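Local coordinates for protein endonuclease II (PDB 2WSH) that nicks and cleaves cytosine-containing double-stranded host DNA in a sequence-specific manner, using magnesium, so that the phage can scavenge host nucleotides, at residues E24-D27 against N28-K32; T58-L61 against R62-I65; R74-K77 against T78-S81. The protein carries 1 engineered substitution. One frame throughout, in Å; residues are numbered along the deposited sequence.

Interaction 1: residues E24-D27 against N28-K32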
loop_
_atom_site.group_PDB
_atom_site.type_symbol
_atom_site.label_atom_id
_atom_site.label_comp_id
_atom_site.label_asym_id
_atom_site.label_seq_id
_atom_site.Cartn_x
_atom_site.Cartn_y
_atom_site.Cartn_z
ATOM N N GLU A 24 -4.186 31.791 22.794
ATOM C CA GLU A 24 -4.761 33.016 23.334
ATOM C C GLU A 24 -3.863 33.679 24.375
ATOM O O GLU A 24 -3.291 33.011 25.237
ATOM C CB GLU A 24 -6.152 32.741 23.911
ATOM C CG GLU A 24 -6.254 31.444 24.699
ATOM C CD GLU A 24 -7.672 30.909 24.751
ATOM O OE1 GLU A 24 -8.528 31.417 23.994
ATOM O OE2 GLU A 24 -7.931 29.978 25.545
ATOM N N LEU A 25 -3.738 34.998 24.273
ATOM C CA LEU A 25 -2.941 35.780 25.210
ATOM C C LEU A 25 -3.737 36.056 26.480
ATOM O O LEU A 25 -4.950 36.248 26.426
ATOM C CB LEU A 25 -2.522 37.104 24.571
ATOM C CG LEU A 25 -1.596 37.048 23.356
ATOM C CD1 LEU A 25 -1.456 38.428 22.732
ATOM C CD2 LEU A 25 -0.232 36.490 23.736
ATOM N N ASP A 26 -3.056 36.070 27.624
ATOM C CA ASP A 26 -3.706 36.426 28.882
ATOM C C ASP A 26 -3.581 37.925 29.151
ATOM O O ASP A 26 -3.092 38.677 28.305
ATOM C CB ASP A 26 -3.162 35.599 30.056
ATOM C CG ASP A 26 -1.695 35.869 30.343
ATOM O OD1 ASP A 26 -1.191 36.939 29.947
ATOM O OD2 ASP A 26 -1.043 35.007 30.972
ATOM N N ASP A 27 -4.022 38.352 30.331
ATOM C CA ASP A 27 -4.101 39.774 30.657
ATOM C C ASP A 27 -2.774 40.521 30.550
ATOM O O ASP A 27 -2.748 41.691 30.166
ATOM C CB ASP A 27 -4.722 39.974 32.041
ATOM C CG ASP A 27 -6.227 39.784 32.032
ATOM O OD1 ASP A 27 -6.839 39.967 30.959
ATOM O OD2 ASP A 27 -6.795 39.457 33.096
ATOM N N ASN A 28 -1.677 39.854 30.890
ATOM C CA ASN A 28 -0.361 40.472 30.762
ATOM C C ASN A 28 0.381 40.043 29.497
ATOM O O ASN A 28 1.561 40.348 29.325
ATOM C CB ASN A 28 0.490 40.245 32.017
ATOM C CG ASN A 28 0.343 38.847 32.580
ATOM O OD1 ASN A 28 0.305 37.866 31.838
ATOM N ND2 ASN A 28 0.264 38.748 33.903
ATOM N N GLY A 29 -0.322 39.340 28.614
ATOM C CA GLY A 29 0.190 39.037 27.290
ATOM C C GLY A 29 0.953 37.732 27.154
ATOM O O GLY A 29 1.808 37.598 26.279
ATOM N N SER A 30 0.647 36.766 28.010
ATOM C CA SER A 30 1.289 35.460 27.928
ATOM C C SER A 30 0.349 34.430 27.310
ATOM O O SER A 30 -0.828 34.367 27.662
ATOM C CB SER A 30 1.730 34.991 29.314
ATOM O OG SER A 30 2.300 33.695 29.251
ATOM N N ILE A 31 0.871 33.629 26.386
ATOM C CA ILE A 31 0.098 32.536 25.806
ATOM C C ILE A 31 -0.257 31.513 26.881
ATOM O O ILE A 31 0.613 30.800 27.385
ATOM C CB ILE A 31 0.864 31.829 24.667
ATOM C CG1 ILE A 31 1.069 32.779 23.488
ATOM C CG2 ILE A 31 0.118 30.586 24.213
ATOM C CD1 ILE A 31 1.953 32.217 22.393
ATOM N N LYS A 32 -1.539 31.447 27.229
ATOM C CA LYS A 32 -2.000 30.536 28.274
ATOM C C LYS A 32 -1.571 29.107 27.975
ATOM O O LYS A 32 -1.315 28.757 26.822
ATOM C CB LYS A 32 -3.523 30.601 28.416
ATOM C CG LYS A 32 -4.077 31.996 28.665
ATOM C CD LYS A 32 -5.583 31.951 28.864
ATOM C CE LYS A 32 -6.206 33.333 28.751
ATOM N NZ LYS A 32 -7.695 33.259 28.761
HETATM O O HOH W 1 -3.146 29.417 24.548
#
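D26 folds its carboxylate back across the chain reversal and meets the backbone of S30, giving this local contact its tight end. CG lies between the backbone N and the carbonyl carbon (chi1 64°), which places OD1 2.7 Å from S30 N. The N-H points almost straight at OD1 (170°) but arrives from above the carboxylate plane. N28 N adds a weak bond to OD1. Two backbone bonds close the reversal: G29 N donates to D26 O at 2.9 Å, and D26 N donates to S30 O at 2.8 Å. Farther along, K32 N donates to E24 O, nearly in line with the carbonyl bond, and a water links E24 N to K32 O. L25 and I31 make the packed apolar face: L25 CD2 touches I31 CG1 at 3.9 Å, both side chains rest on L91 of helix 82-92, and the buried I31 also meets I72 of helix 61-73.

E24, D27 and K32, by contrast, are exposed; the extended K32 chain brings NZ to 4.6 Å from E24 OE2, opposite charges without contact. With D27 and N28 at the corners, G29 at positive phi and L25 bridged to I31, the loop is a short beta-hairpin: a type I turn followed by a G1 bulge.

Interaction 2: residues T58-L61 against R62-I65. With PO4 (phosphate ion), chain E.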
loop_
_atom_site.group_PDB
_atom_site.type_symbol
_atom_site.label_atom_id
_atom_site.label_comp_id
_atom_site.label_asym_id
_atom_site.label_seq_id
_atom_site.Cartn_x
_atom_site.Cartn_y
_atom_site.Cartn_z
ATOM N N THR A 58 4.153 16.684 11.517
ATOM C CA THR A 58 4.788 16.411 12.804
ATOM C C THR A 58 4.508 15.005 13.336
ATOM O O THR A 58 3.430 14.448 13.123
ATOM C CB THR A 58 4.372 17.441 13.870
ATOM O OG1 THR A 58 5.097 17.203 15.085
ATOM C CG2 THR A 58 2.880 17.353 14.150
ATOM N N LYS A 59 5.492 14.442 14.032
ATOM C CA LYS A 59 5.334 13.151 14.693
ATOM C C LYS A 59 4.587 13.316 16.015
ATOM O O LYS A 59 4.104 12.340 16.590
ATOM C CB LYS A 59 6.705 12.523 14.965
ATOM C CG LYS A 59 7.508 12.151 13.729
ATOM C CD LYS A 59 8.986 12.012 14.087
ATOM C CE LYS A 59 9.854 11.696 12.872
ATOM N NZ LYS A 59 10.038 10.230 12.657
ATOM N N ASN A 60 4.495 14.557 16.490
ATOM C CA ASN A 60 3.965 14.839 17.822
ATOM C C ASN A 60 3.451 16.273 17.939
ATOM O O ASN A 60 4.224 17.206 18.167
ATOM C CB ASN A 60 5.049 14.574 18.871
ATOM C CG ASN A 60 4.535 14.676 20.292
ATOM O OD1 ASN A 60 3.571 15.387 20.572
ATOM N ND2 ASN A 60 5.197 13.979 21.206
ATOM N N LEU A 61 2.140 16.440 17.805
ATOM C CA LEU A 61 1.547 17.770 17.679
ATOM C C LEU A 61 1.568 18.587 18.968
ATOM O O LEU A 61 1.786 19.803 18.938
ATOM C CB LEU A 61 0.119 17.674 17.136
ATOM C CG LEU A 61 -0.562 19.000 16.799
ATOM C CD1 LEU A 61 0.255 19.781 15.780
ATOM C CD2 LEU A 61 -1.976 18.754 16.287
ATOM N N ARG A 62 1.338 17.932 20.101
ATOM C CA ARG A 62 1.341 18.648 21.369
ATOM C C ARG A 62 2.724 19.243 21.611
ATOM O O ARG A 62 2.856 20.367 22.097
ATOM C CB ARG A 62 0.927 17.736 22.531
ATOM C CG ARG A 62 0.612 18.495 23.814
ATOM C CD ARG A 62 0.062 17.582 24.896
ATOM N NE ARG A 62 1.069 16.650 25.394
ATOM C CZ ARG A 62 0.841 15.739 26.336
ATOM N NH1 ARG A 62 -0.362 15.635 26.884
ATOM N NH2 ARG A 62 1.817 14.929 26.730
ATOM N N LYS A 63 3.758 18.485 21.265
ATOM C CA LYS A 63 5.124 18.978 21.401
ATOM C C LYS A 63 5.411 20.157 20.474
ATOM O O LYS A 63 6.010 21.146 20.892
ATOM C CB LYS A 63 6.144 17.859 21.178
ATOM C CG LYS A 63 6.642 17.221 22.469
ATOM C CD LYS A 63 7.838 16.310 22.224
ATOM C CE LYS A 63 9.055 17.095 21.749
ATOM N NZ LYS A 63 10.276 16.241 21.687
ATOM N N ARG A 64 4.973 20.047 19.222
ATOM C CA ARG A 64 5.207 21.091 18.227
ATOM C C ARG A 64 4.536 22.412 18.600
ATOM O O ARG A 64 5.148 23.476 18.503
ATOM C CB ARG A 64 4.730 20.633 16.845
ATOM C CG ARG A 64 5.076 21.586 15.706
ATOM C CD ARG A 64 6.579 21.644 15.454
ATOM N NE ARG A 64 7.186 20.315 15.442
ATOM C CZ ARG A 64 7.266 19.529 14.373
ATOM N NH1 ARG A 64 6.778 19.923 13.206
ATOM N NH2 ARG A 64 7.835 18.337 14.475
ATOM N N ILE A 65 3.277 22.342 19.021
ATOM C CA ILE A 65 2.543 23.535 19.419
ATOM C C ILE A 65 3.188 24.190 20.635
ATOM O O ILE A 65 3.382 25.406 20.667
ATOM C CB ILE A 65 1.059 23.244 19.725
ATOM C CG1 ILE A 65 0.387 22.562 18.530
ATOM C CG2 ILE A 65 0.335 24.531 20.091
ATOM C CD1 ILE A 65 0.864 23.068 17.199
HETATM P P PO4 E . 7.629 22.425 11.430
HETATM O O1 PO4 E . 6.822 22.622 10.170
HETATM O O2 PO4 E . 8.416 21.138 11.339
HETATM O O3 PO4 E . 8.581 23.579 11.653
HETATM O O4 PO4 E . 6.653 22.358 12.577
HETATM O O HOH W 2 8.424 15.932 13.839
#
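T58 and R64 run past one another in opposite directions, and in the R64 conformer given here, one of two deposited, the threonine hydroxyl ends up over a face of the guanidinium. T58 OG1 sits 3.0 Å above that plane, displaced toward the rim near NH2. The angle is too poor for a hydrogen bond, and the hydroxyl is engaged otherwise: it accepts from N60 N at 3.1 Å, making an ST turn just ahead of the helix. R64 reaches this place because its chain bends twice, at chi2 (67°) and chi3 (45°). In the same conformer NH1 donates to O4 of a phosphate ion at 2.5 Å, a length so short that its exact value is doubtful, and a water bonds weakly to NH2 in the guanidinium plane. K57 O also accepts from NH1. The phosphate is also hydrogen-bonded to Y44, Y54 and K83; it probably comes from the crystallisation liquor, and its site could be one where a DNA phosphate binds.

N60 crosses K63 at about a right angle. As N-cap, it turns its side chain over the first helical turn, and OD1 accepts from K63 N at 3.2 Å, the donor standing above the amide plane. N38 ND2 is a second donor to OD1. The aliphatic part of K63 lies against the N60 amide, with CD 3.7 Å from ND2.

L61 and I65, one turn apart, meet obliquely through their CD1 methyls at 3.6 Å. Their backbones are joined by the helical bond from I65 N to L61 O, almost linear (172°).

The junction thus turns strand 51-58 into helix 61-73: T58 leans on V42 and Y44 of strand 42-48, while L61 packs on A101 and I65 on F99 of strand 97-111, with Y20 of strand 18-23 also against L61.

Interaction 3: residues R74-K77 against T78-S81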
loop_
_atom_site.group_PDB
_atom_site.type_symbol
_atom_site.label_atom_id
_atom_site.label_comp_id
_atom_site.label_asym_id
_atom_site.label_seq_id
_atom_site.Cartn_x
_atom_site.Cartn_y
_atom_site.Cartn_z
ATOM N N ARG A 74 8.924 33.038 25.783
ATOM C CA ARG A 74 10.297 33.309 26.196
ATOM C C ARG A 74 10.937 34.408 25.353
ATOM O O ARG A 74 12.060 34.830 25.625
ATOM C CB ARG A 74 11.143 32.037 26.114
ATOM C CG ARG A 74 10.732 30.966 27.105
ATOM C CD ARG A 74 10.821 31.503 28.523
ATOM N NE ARG A 74 10.367 30.532 29.513
ATOM C CZ ARG A 74 10.556 30.662 30.823
ATOM N NH1 ARG A 74 11.193 31.726 31.298
ATOM N NH2 ARG A 74 10.108 29.733 31.654
ATOM N N LYS A 75 10.221 34.866 24.331
ATOM C CA LYS A 75 10.770 35.840 23.394
ATOM C C LYS A 75 12.089 35.324 22.829
ATOM O O LYS A 75 13.061 36.065 22.706
ATOM C CB LYS A 75 10.967 37.196 24.074
ATOM C CG LYS A 75 9.662 37.884 24.459
ATOM C CD LYS A 75 9.904 39.088 25.359
ATOM C CE LYS A 75 8.622 39.878 25.581
ATOM N NZ LYS A 75 7.509 39.017 26.077
ATOM N N ASP A 76 12.103 34.040 22.489
ATOM C CA ASP A 76 13.288 33.372 21.971
ATOM C C ASP A 76 13.378 33.503 20.449
ATOM O O ASP A 76 12.525 32.996 19.722
ATOM C CB ASP A 76 13.250 31.901 22.376
ATOM C CG ASP A 76 14.483 31.141 21.950
ATOM O OD1 ASP A 76 15.473 31.772 21.523
ATOM O OD2 ASP A 76 14.456 29.896 22.048
ATOM N N LYS A 77 14.423 34.175 19.978
ATOM C CA LYS A 77 14.593 34.450 18.552
ATOM C C LYS A 77 15.685 33.597 17.899
ATOM O O LYS A 77 16.094 33.858 16.770
ATOM C CB LYS A 77 14.914 35.931 18.338
ATOM C CG LYS A 77 13.796 36.893 18.712
ATOM C CD LYS A 77 14.313 38.328 18.702
ATOM C CE LYS A 77 13.190 39.349 18.591
ATOM N NZ LYS A 77 12.442 39.529 19.865
ATOM N N THR A 78 16.161 32.580 18.608
ATOM C CA THR A 78 17.196 31.705 18.065
ATOM C C THR A 78 16.572 30.517 17.338
ATOM O O THR A 78 17.268 29.725 16.702
ATOM C CB THR A 78 18.120 31.173 19.176
ATOM O OG1 THR A 78 17.416 30.205 19.965
ATOM C CG2 THR A 78 18.587 32.310 20.073
ATOM N N SER A 79 15.251 30.418 17.423
ATOM C CA SER A 79 14.523 29.226 16.989
ATOM C C SER A 79 14.427 28.895 15.496
ATOM O O SER A 79 13.880 27.848 15.149
ATOM C CB SER A 79 13.094 29.318 17.532
ATOM O OG SER A 79 13.011 30.272 18.580
ATOM N N ASP A 80 14.951 29.744 14.617
ATOM C CA ASP A 80 14.411 29.786 13.261
ATOM C C ASP A 80 12.963 30.147 13.535
ATOM O O ASP A 80 12.075 29.291 13.555
ATOM C CB ASP A 80 14.507 28.432 12.556
ATOM C CG ASP A 80 13.603 28.344 11.330
ATOM O OD1 ASP A 80 13.126 29.399 10.857
ATOM O OD2 ASP A 80 13.367 27.218 10.842
ATOM N N SER A 81 12.750 31.433 13.774
ATOM C CA SER A 81 11.601 31.898 14.532
ATOM C C SER A 81 10.647 32.751 13.720
ATOM O O SER A 81 9.828 33.474 14.283
ATOM C CB SER A 81 12.106 32.713 15.718
ATOM O OG SER A 81 13.112 33.618 15.288
HETATM O O HOH W 3 15.306 32.687 14.415
#
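Two hydrogen bonds from T78 converge on a single carboxylate oxygen of D76, the two side chains crossing at about a right angle. T78 N donates to D76 OD1 at 3.1 Å along a nearly straight line (166°), approaching from above the carboxylate plane. The hydroxyl T78 OG1 donates to the same D76 OD1 at 2.9 Å, on the syn side and only 17° out of the plane; it belongs to one of two deposited conformers of T78, so this second bond is the less certain. D76 holds its CG opposite the backbone N (chi1 -177°), which swings the carboxylate forward along the chain to meet both donors.

An Asp or Asn side-chain oxygen bonded to the amide two residues on defines an Asx turn, here in the linker between helix 61-73 and helix 82-92. Just upstream, K75 at positive phi closes the first helix in a Schellman motif; downstream, S81 occupies the N-cap position of the second, though its side chain makes no capping bond.

Water-mediated contact is the second kind. One water donates to K77 O at 2.7 Å and is hydrogen-bonded to S81 OG at 2.5 Å, bridging the two residues.

One close polar approach remains. S79 OG stands 3.0 Å from D76 O, while the S79 side chain also touches Y67 and A71 of helix 61-73.

How the interactions relate
From the N terminus, the contacts follow one another in series, none nested within or crossing another. Interaction 1 closes the hairpin in the loop between strand 18-23 and strand 42-48. Interaction 2 then marks the passage from strand 51-58 into helix 61-73, and interaction 3 shapes the linker from that helix to helix 82-92. Helix 61-73 connects all three: its first turn lies in interaction 2, its last turns touch the hairpin through I72 and N73, and its end leads into interaction 3. The hairpin also rests on helix 82-92, which the linker of interaction 3 enters. The centres lie 17 to 21 Å apart and no two contacts touch; interactions 1 and 3 approach closest, with nearest atoms about 6 Å apart.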